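Local coordinates for protein GTPase subunit of restriction endonuclease (Thermococcus gammatolerans, PDB 6P0F) that probably recognises modified DNA through its YTH-like N-terminal domain, serving as the GTPase subunit of an McrBC-type restriction endonuclease, at residues I8-G11 with E16-N19; E34-P39 with V108-D113; D43-D48 with I96-V101; L145-D150 with G156-E161. One frame throughout, in Å; residues are numbered along the deposited sequence.

Contact 1: I8-G11 with E16-N19; sequences IGIG and EYEN
The carboxylate of E16 reaches back along the end of the strand and takes the backbone N-H of G11, with G11 N to E16 OE1 at 3.2 Å and an almost straight N-H...O angle of 171°. The donor comes in on the anti side of OE1 and lies 32° out of the carboxylate plane. The same E16 OE1 sits 3.4 Å from G9 O, an acceptor-acceptor approach that the G11 bond would have to outweigh. The I10 side chain packs beside this hydrogen bond, its CD1 4.1 Å from E16 CG. Its other branch, CG2, turns to the helix and rests 3.7 Å from Y17 CA, meeting the Y17 ring obliquely at CD1, 3.9 Å away. Strand 5-11 here runs through a tight connection into helix 15-26, the first beta-alpha unit of a YTH-like fold, and the contact closes that connection. Further along, Y17 CB packs 3.5 Å from G11 O, an oxygen that accepts a hydrogen bond from T14 OG1. An extended E16 chain, with CG anti to the backbone N (chi1 -173°), spans the gap to the strand. Behind I10 stand F73 of strand 70-76, W53 of strand 49-55 and F20 from the next turn of the helix, while the Y17 side chain touches V75 and L25.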
loop_
_atom_site.group_PDB
_atom_site.type_symbol
_atom_site.label_atom_id
_atom_site.label_comp_id
_atom_site.label_asym_id
_atom_site.label_seq_id
_atom_site.Cartn_x
_atom_site.Cartn_y
_atom_site.Cartn_z
ATOM N N ILE A 8 4.849 -1.982 2.686
ATOM C CA ILE A 8 5.344 -1.203 1.557
ATOM C C ILE A 8 5.903 0.094 2.096
ATOM O O ILE A 8 5.216 0.859 2.772
ATOM C CB ILE A 8 4.250 -0.969 0.516
ATOM C CG1 ILE A 8 3.857 -2.307 -0.103
ATOM C CG2 ILE A 8 4.738 0.009 -0.569
ATOM C CD1 ILE A 8 2.628 -2.182 -1.035
ATOM N N GLY A 9 7.195 0.356 1.789
ATOM C CA GLY A 9 7.888 1.490 2.324
ATOM C C GLY A 9 7.821 2.638 1.318
ATOM O O GLY A 9 8.262 2.488 0.186
ATOM N N ILE A 10 7.261 3.747 1.759
ATOM C CA ILE A 10 7.076 4.938 0.922
ATOM C C ILE A 10 8.092 5.970 1.380
ATOM O O ILE A 10 7.981 6.503 2.488
ATOM C CB ILE A 10 5.649 5.497 1.048
ATOM C CG1 ILE A 10 4.580 4.442 0.739
ATOM C CG2 ILE A 10 5.492 6.786 0.176
ATOM C CD1 ILE A 10 4.611 3.934 -0.667
ATOM N N GLY A 11 9.086 6.280 0.540
ATOM C CA GLY A 11 10.113 7.219 0.966
ATOM C C GLY A 11 9.690 8.667 0.802
ATOM O O GLY A 11 9.290 9.088 -0.290
ATOM N N GLU A 16 7.790 8.830 -5.244
ATOM C CA GLU A 16 6.954 7.791 -4.642
ATOM C C GLU A 16 5.978 8.379 -3.631
ATOM O O GLU A 16 4.784 8.005 -3.606
ATOM C CB GLU A 16 7.849 6.744 -3.982
ATOM C CG GLU A 16 7.131 5.556 -3.465
ATOM C CD GLU A 16 8.104 4.445 -3.069
ATOM O OE1 GLU A 16 9.043 4.702 -2.254
ATOM O OE2 GLU A 16 7.919 3.314 -3.584
ATOM N N TYR A 17 6.456 9.289 -2.776
ATOM C CA TYR A 17 5.548 9.894 -1.818
ATOM C C TYR A 17 4.523 10.757 -2.534
ATOM O O TYR A 17 3.357 10.768 -2.160
ATOM C CB TYR A 17 6.260 10.746 -0.767
ATOM C CG TYR A 17 5.284 11.277 0.254
ATOM C CD1 TYR A 17 4.848 10.478 1.311
ATOM C CD2 TYR A 17 4.726 12.551 0.144
ATOM C CE1 TYR A 17 3.937 10.934 2.244
ATOM C CE2 TYR A 17 3.796 13.008 1.076
ATOM C CZ TYR A 17 3.402 12.195 2.117
ATOM O OH TYR A 17 2.487 12.607 3.059
ATOM N N GLU A 18 4.949 11.521 -3.542
ATOM C CA GLU A 18 3.990 12.318 -4.306
ATOM C C GLU A 18 2.884 11.435 -4.880
ATOM O O GLU A 18 1.696 11.777 -4.810
ATOM C CB GLU A 18 4.709 13.076 -5.427
ATOM C CG GLU A 18 5.783 14.017 -4.894
ATOM C CD GLU A 18 5.191 15.121 -4.033
ATOM O OE1 GLU A 18 5.360 15.082 -2.804
ATOM O OE2 GLU A 18 4.530 16.025 -4.579
ATOM N N ASN A 19 3.259 10.282 -5.442
ATOM C CA ASN A 19 2.259 9.380 -6.011
ATOM C C ASN A 19 1.343 8.819 -4.925
ATOM O O ASN A 19 0.129 8.702 -5.124
ATOM C CB ASN A 19 2.967 8.238 -6.740
ATOM C CG ASN A 19 3.664 8.702 -8.023
ATOM O OD1 ASN A 19 3.518 9.841 -8.426
ATOM N ND2 ASN A 19 4.407 7.815 -8.644
#

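Contact 2: E34-P39 with V108-D113; sequences EGQIGP and VSFLND
Q36 lays its side chain across one face of the F110 ring, the two running past each other in opposite directions. Q36 CB stands almost over the ring centre, 3.7 Å from the centroid and 13° off the normal, a CH-pi contact. Beyond it CG passes 3.6 Å from F110 CG, and the bend at chi2 then lays the amide along the base of the ring, 25° from its plane. Q36 OE1 approaches F110 CD1 at 3.4 Å. A water ties this end down: it donates to Q36 OE1 at 3.0 Å and accepts from F110 N at 3.1 Å, joining the amide to the backbone of the residue whose ring it covers. F110 CG sits between its own backbone N and carbonyl carbon (chi1 81°), which swings the ring toward the 34-39 loop. I37 meets it at about a right angle, CD1 reaching F110 CZ at 3.9 Å, and L111 CD2 lies against the face opposite Q36. The contact joins the loop leading from strand 28-29 into helix 39-45 to a short 3-10 turn between strands 91-102 and 123-127. I37 continues inward onto L42 of that helix and L124 and F126 of strand 123-127.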
loop_
_atom_site.group_PDB
_atom_site.type_symbol
_atom_site.label_atom_id
_atom_site.label_comp_id
_atom_site.label_asym_id
_atom_site.label_seq_id
_atom_site.Cartn_x
_atom_site.Cartn_y
_atom_site.Cartn_z
ATOM N N GLU A 34 -13.048 6.143 -14.751
ATOM C CA GLU A 34 -14.058 5.630 -15.660
ATOM C C GLU A 34 -13.505 5.652 -17.077
ATOM O O GLU A 34 -12.802 6.582 -17.469
ATOM C CB GLU A 34 -15.332 6.464 -15.563
ATOM C CG GLU A 34 -16.126 6.200 -14.287
ATOM C CD GLU A 34 -16.939 4.915 -14.297
ATOM O OE1 GLU A 34 -17.801 4.741 -13.394
ATOM O OE2 GLU A 34 -16.697 4.065 -15.180
ATOM N N GLY A 35 -13.785 4.601 -17.823
ATOM C CA GLY A 35 -13.233 4.459 -19.148
ATOM C C GLY A 35 -11.956 3.669 -19.192
ATOM O O GLY A 35 -11.549 3.241 -20.274
ATOM N N GLN A 36 -11.312 3.465 -18.048
ATOM C CA GLN A 36 -10.067 2.729 -17.960
ATOM C C GLN A 36 -10.132 1.535 -17.033
ATOM O O GLN A 36 -9.566 0.482 -17.342
ATOM C CB GLN A 36 -8.943 3.661 -17.490
ATOM C CG GLN A 36 -8.688 4.826 -18.417
ATOM C CD GLN A 36 -8.078 4.395 -19.734
ATOM O OE1 GLN A 36 -7.345 3.408 -19.812
ATOM N NE2 GLN A 36 -8.382 5.140 -20.775
ATOM N N ILE A 37 -10.760 1.697 -15.872
ATOM C CA ILE A 37 -10.994 0.620 -14.919
ATOM C C ILE A 37 -12.440 0.168 -15.098
ATOM O O ILE A 37 -13.341 1.000 -15.209
ATOM C CB ILE A 37 -10.728 1.091 -13.473
ATOM C CG1 ILE A 37 -9.289 1.575 -13.304
ATOM C CG2 ILE A 37 -11.103 0.005 -12.516
ATOM C CD1 ILE A 37 -8.235 0.477 -13.470
ATOM N N GLY A 38 -12.660 -1.140 -15.161
ATOM C CA GLY A 38 -13.983 -1.666 -15.402
ATOM C C GLY A 38 -14.991 -1.259 -14.343
ATOM O O GLY A 38 -14.671 -1.166 -13.158
ATOM N N PRO A 39 -16.246 -1.060 -14.748
ATOM C CA PRO A 39 -17.252 -0.581 -13.783
ATOM C C PRO A 39 -17.497 -1.575 -12.659
ATOM O O PRO A 39 -17.892 -1.196 -11.554
ATOM C CB PRO A 39 -18.499 -0.372 -14.658
ATOM C CG PRO A 39 -18.266 -1.268 -15.840
ATOM C CD PRO A 39 -16.807 -1.192 -16.106
ATOM N N VAL A 108 -1.029 1.198 -20.114
ATOM C CA VAL A 108 -0.635 1.928 -18.910
ATOM C C VAL A 108 -0.690 3.439 -19.051
ATOM O O VAL A 108 -0.480 4.152 -18.057
ATOM C CB VAL A 108 0.793 1.519 -18.491
ATOM C CG1 VAL A 108 0.824 0.064 -18.080
ATOM C CG2 VAL A 108 1.818 1.759 -19.633
ATOM N N SER A 109 -0.986 3.979 -20.236
ATOM C CA SER A 109 -0.819 5.413 -20.406
ATOM C C SER A 109 -1.656 6.222 -19.402
ATOM O O SER A 109 -1.225 7.295 -18.959
ATOM C CB SER A 109 -1.191 5.835 -21.828
ATOM O OG SER A 109 -1.187 7.242 -21.902
ATOM N N PHE A 110 -2.873 5.760 -19.091
ATOM C CA PHE A 110 -3.733 6.545 -18.202
ATOM C C PHE A 110 -3.115 6.703 -16.809
ATOM O O PHE A 110 -3.439 7.665 -16.102
ATOM C CB PHE A 110 -5.152 5.936 -18.090
ATOM C CG PHE A 110 -5.275 4.780 -17.131
ATOM C CD1 PHE A 110 -4.825 3.510 -17.480
ATOM C CD2 PHE A 110 -5.869 4.949 -15.898
ATOM C CE1 PHE A 110 -4.943 2.442 -16.597
ATOM C CE2 PHE A 110 -6.006 3.886 -15.017
ATOM C CZ PHE A 110 -5.545 2.632 -15.363
ATOM N N LEU A 111 -2.232 5.798 -16.407
ATOM C CA LEU A 111 -1.638 5.885 -15.073
ATOM C C LEU A 111 -0.799 7.143 -14.926
ATOM O O LEU A 111 -0.603 7.618 -13.807
ATOM C CB LEU A 111 -0.797 4.635 -14.768
ATOM C CG LEU A 111 -1.616 3.348 -14.677
ATOM C CD1 LEU A 111 -0.720 2.129 -14.586
ATOM C CD2 LEU A 111 -2.588 3.409 -13.507
ATOM N N ASN A 112 -0.313 7.714 -16.043
ATOM C CA ASN A 112 0.449 8.950 -15.965
ATOM C C ASN A 112 -0.430 10.146 -15.650
ATOM O O ASN A 112 0.113 11.209 -15.334
ATOM C CB ASN A 112 1.204 9.197 -17.284
ATOM C CG ASN A 112 2.231 8.122 -17.581
ATOM O OD1 ASN A 112 3.023 7.725 -16.717
ATOM N ND2 ASN A 112 2.219 7.637 -18.814
ATOM N N ASP A 113 -1.757 9.997 -15.740
ATOM C CA ASP A 113 -2.691 11.022 -15.268
ATOM C C ASP A 113 -2.472 11.319 -13.784
ATOM O O ASP A 113 -2.727 12.438 -13.324
ATOM C CB ASP A 113 -4.166 10.585 -15.423
ATOM C CG ASP A 113 -4.655 10.425 -16.876
ATOM O OD1 ASP A 113 -3.917 10.735 -17.842
ATOM O OD2 ASP A 113 -5.831 9.973 -17.029
HETATM O O HOH W 1 -4.588 3.957 -20.858
#

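Contact 3: D43-D48 with I96-V101; sequences DNCCSD and IICETV
A disulfide between the last turn of helix 39-45 and a classic beta bulge in strand 91-102 defines this contact, with C98 and E99 both facing F126 across the bulge. The covalent bond joins C45 SG to C98 SG at 2.0 Å, and its C-S-S-C torsion of -85° is close to the perpendicular twist that an unstrained disulfide prefers. The two cysteines use different first torsions: SG of C98 lies anti to its own backbone N (chi1 -178°), which carries it toward the helix, whereas SG of C45 lies beside the nitrogen of its residue. The bridge is flanked on the helix side by the carbonyl N44 O, 3.6 Å from C98 SG. On the strand side E99 runs alongside it, its CB 3.6 Å from C45 SG, with CG at nearly the same range. Both oxygens of the E99 carboxylate are engaged, which should limit its rotation. E99 OE1 accepts through its anti lone pair from T100 N at 2.9 Å, a bent bond of 138°. E99 OE2 takes a water at 3.0 Å, and that water accepts from N44 ND2 at 2.9 Å, giving a second, solvent-mediated tie beside the covalent one. A further disulfide, C46 to C50, follows at once where the chain leaves the helix for strand 49-55. The bulge itself is paired through backbone bonds to F126 of strand 123-127, and E99 and V101 pack on I41, so helix 39-45 meets strand 91-102 through I41 as well as through the disulfide.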
loop_
_atom_site.group_PDB
_atom_site.type_symbol
_atom_site.label_atom_id
_atom_site.label_comp_id
_atom_site.label_asym_id
_atom_site.label_seq_id
_atom_site.Cartn_x
_atom_site.Cartn_y
_atom_site.Cartn_z
ATOM N N ASP A 43 -17.550 -0.193 -8.991
ATOM C CA ASP A 43 -18.761 -0.387 -8.199
ATOM C C ASP A 43 -18.454 -1.105 -6.885
ATOM O O ASP A 43 -18.979 -0.755 -5.818
ATOM C CB ASP A 43 -19.776 -1.195 -9.010
ATOM C CG ASP A 43 -20.491 -0.374 -10.116
ATOM O OD1 ASP A 43 -20.415 0.878 -10.135
ATOM O OD2 ASP A 43 -21.166 -1.015 -10.959
ATOM N N ASN A 44 -17.651 -2.155 -6.955
ATOM C CA ASN A 44 -17.385 -2.959 -5.771
ATOM C C ASN A 44 -16.445 -2.269 -4.791
ATOM O O ASN A 44 -16.497 -2.563 -3.591
ATOM C CB ASN A 44 -16.806 -4.310 -6.193
ATOM C CG ASN A 44 -17.866 -5.260 -6.708
ATOM O OD1 ASN A 44 -19.063 -4.924 -6.765
ATOM N ND2 ASN A 44 -17.433 -6.439 -7.132
ATOM N N CYS A 45 -15.575 -1.364 -5.267
ATOM C CA CYS A 45 -14.454 -0.906 -4.460
ATOM C C CYS A 45 -14.264 0.598 -4.286
ATOM O O CYS A 45 -13.354 0.990 -3.547
ATOM C CB CYS A 45 -13.148 -1.482 -5.028
ATOM S SG CYS A 45 -13.046 -3.291 -4.826
ATOM N N CYS A 46 -15.025 1.450 -4.945
ATOM C CA CYS A 46 -14.939 2.886 -4.691
ATOM C C CYS A 46 -16.180 3.279 -3.901
ATOM O O CYS A 46 -17.278 3.316 -4.456
ATOM C CB CYS A 46 -14.830 3.685 -5.988
ATOM S SG CYS A 46 -13.336 3.300 -6.865
ATOM N N SER A 47 -16.007 3.530 -2.597
ATOM C CA SER A 47 -17.118 3.909 -1.730
ATOM C C SER A 47 -17.548 5.353 -1.970
ATOM O O SER A 47 -18.733 5.671 -1.835
ATOM C CB SER A 47 -16.715 3.680 -0.267
ATOM O OG SER A 47 -17.751 4.041 0.621
ATOM N N ASP A 48 -16.630 6.232 -2.363
ATOM C CA ASP A 48 -17.006 7.549 -2.867
ATOM C C ASP A 48 -15.927 7.979 -3.850
ATOM O O ASP A 48 -16.148 8.024 -5.064
ATOM C CB ASP A 48 -17.218 8.571 -1.739
ATOM C CG ASP A 48 -16.202 8.468 -0.597
ATOM O OD1 ASP A 48 -14.983 8.546 -0.844
ATOM O OD2 ASP A 48 -16.628 8.377 0.595
ATOM N N ILE A 96 -6.764 -2.639 3.758
ATOM C CA ILE A 96 -7.126 -3.989 3.327
ATOM C C ILE A 96 -7.572 -3.910 1.875
ATOM O O ILE A 96 -8.310 -2.992 1.490
ATOM C CB ILE A 96 -8.197 -4.611 4.256
ATOM C CG1 ILE A 96 -8.427 -6.061 3.833
ATOM C CG2 ILE A 96 -9.443 -3.800 4.291
ATOM C CD1 ILE A 96 -9.100 -6.913 4.926
ATOM N N ILE A 97 -7.072 -4.837 1.054
ATOM C CA ILE A 97 -7.240 -4.752 -0.393
ATOM C C ILE A 97 -8.636 -5.229 -0.785
ATOM O O ILE A 97 -9.065 -6.339 -0.430
ATOM C CB ILE A 97 -6.163 -5.557 -1.136
ATOM C CG1 ILE A 97 -4.752 -4.997 -0.823
ATOM C CG2 ILE A 97 -6.430 -5.523 -2.638
ATOM C CD1 ILE A 97 -3.613 -5.759 -1.469
ATOM N N CYS A 98 -9.360 -4.370 -1.488
ATOM C CA CYS A 98 -10.681 -4.716 -2.009
ATOM C C CYS A 98 -10.590 -5.508 -3.309
ATOM O O CYS A 98 -11.380 -6.433 -3.542
ATOM C CB CYS A 98 -11.455 -3.420 -2.221
ATOM S SG CYS A 98 -13.145 -3.614 -2.806
ATOM N N GLU A 99 -9.671 -5.123 -4.188
ATOM C CA GLU A 99 -9.522 -5.738 -5.495
ATOM C C GLU A 99 -8.108 -5.500 -5.991
ATOM O O GLU A 99 -7.460 -4.527 -5.616
ATOM C CB GLU A 99 -10.482 -5.160 -6.537
ATOM C CG GLU A 99 -11.693 -6.014 -6.848
ATOM C CD GLU A 99 -11.326 -7.345 -7.488
ATOM O OE1 GLU A 99 -10.135 -7.712 -7.529
ATOM O OE2 GLU A 99 -12.245 -8.057 -7.905
ATOM N N THR A 100 -7.661 -6.378 -6.864
ATOM C CA THR A 100 -6.407 -6.177 -7.579
ATOM C C THR A 100 -6.718 -6.200 -9.063
ATOM O O THR A 100 -7.615 -6.912 -9.520
ATOM C CB THR A 100 -5.350 -7.236 -7.252
ATOM O OG1 THR A 100 -5.819 -8.523 -7.667
ATOM C CG2 THR A 100 -5.030 -7.257 -5.773
ATOM N N VAL A 101 -5.977 -5.394 -9.816
ATOM C CA VAL A 101 -6.179 -5.238 -11.243
ATOM C C VAL A 101 -4.797 -5.189 -11.861
ATOM O O VAL A 101 -4.011 -4.304 -11.521
ATOM C CB VAL A 101 -6.961 -3.958 -11.590
ATOM C CG1 VAL A 101 -7.072 -3.822 -13.099
ATOM C CG2 VAL A 101 -8.340 -3.970 -10.916
HETATM O O HOH W 2 -14.769 -7.276 -6.516
#

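Contact 4: L145-D150 with G156-E161; sequences LGYNPD and GYVKPE
Y147 projects its side chain toward V158, and from CB outward it draws closer to the strand. CG is placed anti to the carbonyl carbon (chi1 -67°), beside the backbone N, which sends the ring away from its loop. Along the ring, Y147 CE2 comes within 4.5 Å of V158 CG2, a methyl that sits at the ring edge, near its plane. The tip makes the main approach: Y147 OH lies 3.8 Å from V158 CA and equally far from V158 CG2. Rather than bonding to the strand directly, this hydroxyl works through two waters. One stands 2.9 Å from Y147 OH and donates a weak hydrogen bond to Y157 O; the other is 2.8 Å from Y147 OH and accepts from K159 N at 3.2 Å. The phenol is thereby tied to backbone polar groups before and after V158. The L145 side chain crosses that of V158 at about a right angle, its CD2 4.1 Å from V158 CG1. I7 of strand 5-11 and R162 of helix 160-174 pack on Y147, while V166 backs L145. A bound sulfate and a MES molecule, probably from the crystallisation liquor, lie close to the tyrosine. G146, with positive phi, ends helix 138-145 in a Schellman motif, and Y147, just past this helix end, reaches strand 155-158, which pairs antiparallel with strand 5-11 in the mixed sheet of this YTH-like domain.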
loop_
_atom_site.group_PDB
_atom_site.type_symbol
_atom_site.label_atom_id
_atom_site.label_comp_id
_atom_site.label_asym_id
_atom_site.label_seq_id
_atom_site.Cartn_x
_atom_site.Cartn_y
_atom_site.Cartn_z
ATOM N N LEU A 145 6.133 -6.207 15.797
ATOM C CA LEU A 145 6.306 -7.291 14.835
ATOM C C LEU A 145 7.599 -8.080 15.045
ATOM O O LEU A 145 7.809 -9.079 14.348
ATOM C CB LEU A 145 6.316 -6.754 13.401
ATOM C CG LEU A 145 4.949 -6.337 12.836
ATOM C CD1 LEU A 145 5.097 -5.549 11.541
ATOM C CD2 LEU A 145 4.090 -7.558 12.591
ATOM N N GLY A 146 8.485 -7.617 15.919
ATOM C CA GLY A 146 9.763 -8.278 16.128
ATOM C C GLY A 146 10.837 -7.909 15.140
ATOM O O GLY A 146 11.833 -8.634 15.020
ATOM N N TYR A 147 10.653 -6.834 14.383
ATOM C CA TYR A 147 11.669 -6.323 13.487
ATOM C C TYR A 147 12.509 -5.264 14.197
ATOM O O TYR A 147 12.092 -4.671 15.194
ATOM C CB TYR A 147 11.016 -5.707 12.239
ATOM C CG TYR A 147 10.301 -6.640 11.309
ATOM C CD1 TYR A 147 10.888 -7.789 10.845
ATOM C CD2 TYR A 147 9.056 -6.299 10.806
ATOM C CE1 TYR A 147 10.254 -8.588 9.943
ATOM C CE2 TYR A 147 8.402 -7.102 9.925
ATOM C CZ TYR A 147 8.984 -8.239 9.499
ATOM O OH TYR A 147 8.328 -9.020 8.594
ATOM N N ASN A 148 13.705 -5.014 13.663
ATOM C CA ASN A 148 14.470 -3.892 14.148
ATOM C C ASN A 148 13.667 -2.620 13.995
ATOM O O ASN A 148 12.912 -2.464 13.018
ATOM C CB ASN A 148 15.793 -3.771 13.398
ATOM C CG ASN A 148 16.774 -4.890 13.753
ATOM O OD1 ASN A 148 16.503 -5.745 14.615
ATOM N ND2 ASN A 148 17.917 -4.894 13.078
ATOM N N PRO A 149 13.826 -1.669 14.911
ATOM C CA PRO A 149 13.004 -0.456 14.882
ATOM C C PRO A 149 13.030 0.303 13.561
ATOM O O PRO A 149 12.019 0.895 13.191
ATOM C CB PRO A 149 13.599 0.397 16.008
ATOM C CG PRO A 149 14.231 -0.590 16.952
ATOM C CD PRO A 149 14.649 -1.776 16.141
ATOM N N ASP A 150 14.165 0.350 12.868
ATOM C CA ASP A 150 14.286 1.163 11.663
ATOM C C ASP A 150 14.056 0.371 10.378
ATOM O O ASP A 150 14.325 0.893 9.283
ATOM C CB ASP A 150 15.666 1.846 11.629
ATOM C CG ASP A 150 16.822 0.870 11.670
ATOM O OD1 ASP A 150 16.618 -0.355 11.816
ATOM O OD2 ASP A 150 17.983 1.341 11.588
ATOM N N GLY A 156 7.899 -5.797 1.623
ATOM C CA GLY A 156 8.149 -6.936 2.488
ATOM C C GLY A 156 6.910 -7.779 2.709
ATOM O O GLY A 156 5.776 -7.300 2.625
ATOM N N TYR A 157 7.147 -9.059 2.982
ATOM C CA TYR A 157 6.107 -10.015 3.328
ATOM C C TYR A 157 6.275 -10.383 4.792
ATOM O O TYR A 157 7.391 -10.725 5.222
ATOM C CB TYR A 157 6.199 -11.267 2.452
ATOM C CG TYR A 157 5.339 -12.418 2.928
ATOM C CD1 TYR A 157 3.953 -12.371 2.816
ATOM C CD2 TYR A 157 5.904 -13.558 3.481
ATOM C CE1 TYR A 157 3.158 -13.414 3.241
ATOM C CE2 TYR A 157 5.112 -14.619 3.902
ATOM C CZ TYR A 157 3.746 -14.539 3.782
ATOM O OH TYR A 157 2.942 -15.575 4.197
ATOM N N VAL A 158 5.205 -10.274 5.572
ATOM C CA VAL A 158 5.274 -10.570 6.998
ATOM C C VAL A 158 4.899 -12.042 7.177
ATOM O O VAL A 158 3.754 -12.448 6.941
ATOM C CB VAL A 158 4.383 -9.643 7.831
ATOM C CG1 VAL A 158 4.531 -9.943 9.320
ATOM C CG2 VAL A 158 4.774 -8.186 7.559
ATOM N N LYS A 159 5.872 -12.849 7.591
ATOM C CA LYS A 159 5.619 -14.270 7.702
ATOM C C LYS A 159 4.527 -14.531 8.728
ATOM O O LYS A 159 4.379 -13.796 9.713
ATOM C CB LYS A 159 6.908 -15.011 8.064
ATOM C CG LYS A 159 7.913 -14.950 6.934
ATOM C CD LYS A 159 8.952 -16.063 6.990
ATOM C CE LYS A 159 9.990 -15.867 5.886
ATOM N NZ LYS A 159 10.922 -17.031 5.813
ATOM N N PRO A 160 3.752 -15.598 8.525
ATOM C CA PRO A 160 2.642 -15.906 9.443
ATOM C C PRO A 160 3.013 -15.933 10.922
ATOM O O PRO A 160 2.236 -15.466 11.769
ATOM C CB PRO A 160 2.191 -17.300 8.976
ATOM C CG PRO A 160 2.668 -17.441 7.588
ATOM C CD PRO A 160 3.857 -16.545 7.400
ATOM N N GLU A 161 4.187 -16.469 11.260
ATOM C CA GLU A 161 4.547 -16.586 12.667
ATOM C C GLU A 161 4.704 -15.216 13.314
ATOM O O GLU A 161 4.493 -15.076 14.530
ATOM C CB GLU A 161 5.807 -17.441 12.790
ATOM C CG GLU A 161 6.968 -17.017 11.908
ATOM C CD GLU A 161 6.978 -17.682 10.533
ATOM O OE1 GLU A 161 5.893 -18.102 10.060
ATOM O OE2 GLU A 161 8.075 -17.761 9.923
HETATM O O HOH W 3 8.841 -7.928 5.933
HETATM O O HOH W 4 8.792 -11.790 8.212
#

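How the contacts relate
Contacts 1, 3 and 4 all reach one mixed sheet. Contact 1 comes first along the chain, contact 3 is nested inside the long loop closed by contact 2, and contact 4 follows near the C-terminal end. The antiparallel pairing of strands 5-11 and 155-158 brings the early contact 1 and the late contact 4 into one sheet, with centres about 19 Å apart. Contacts 2 and 3, about 15 Å between centres, sit at the two ends of helix 39-45. Contacts 2 and 4 lie farthest apart, about 34 Å between centres, on opposite sides of the chain's centre, so the four hold helices and loops to widely separated parts of one compact domain.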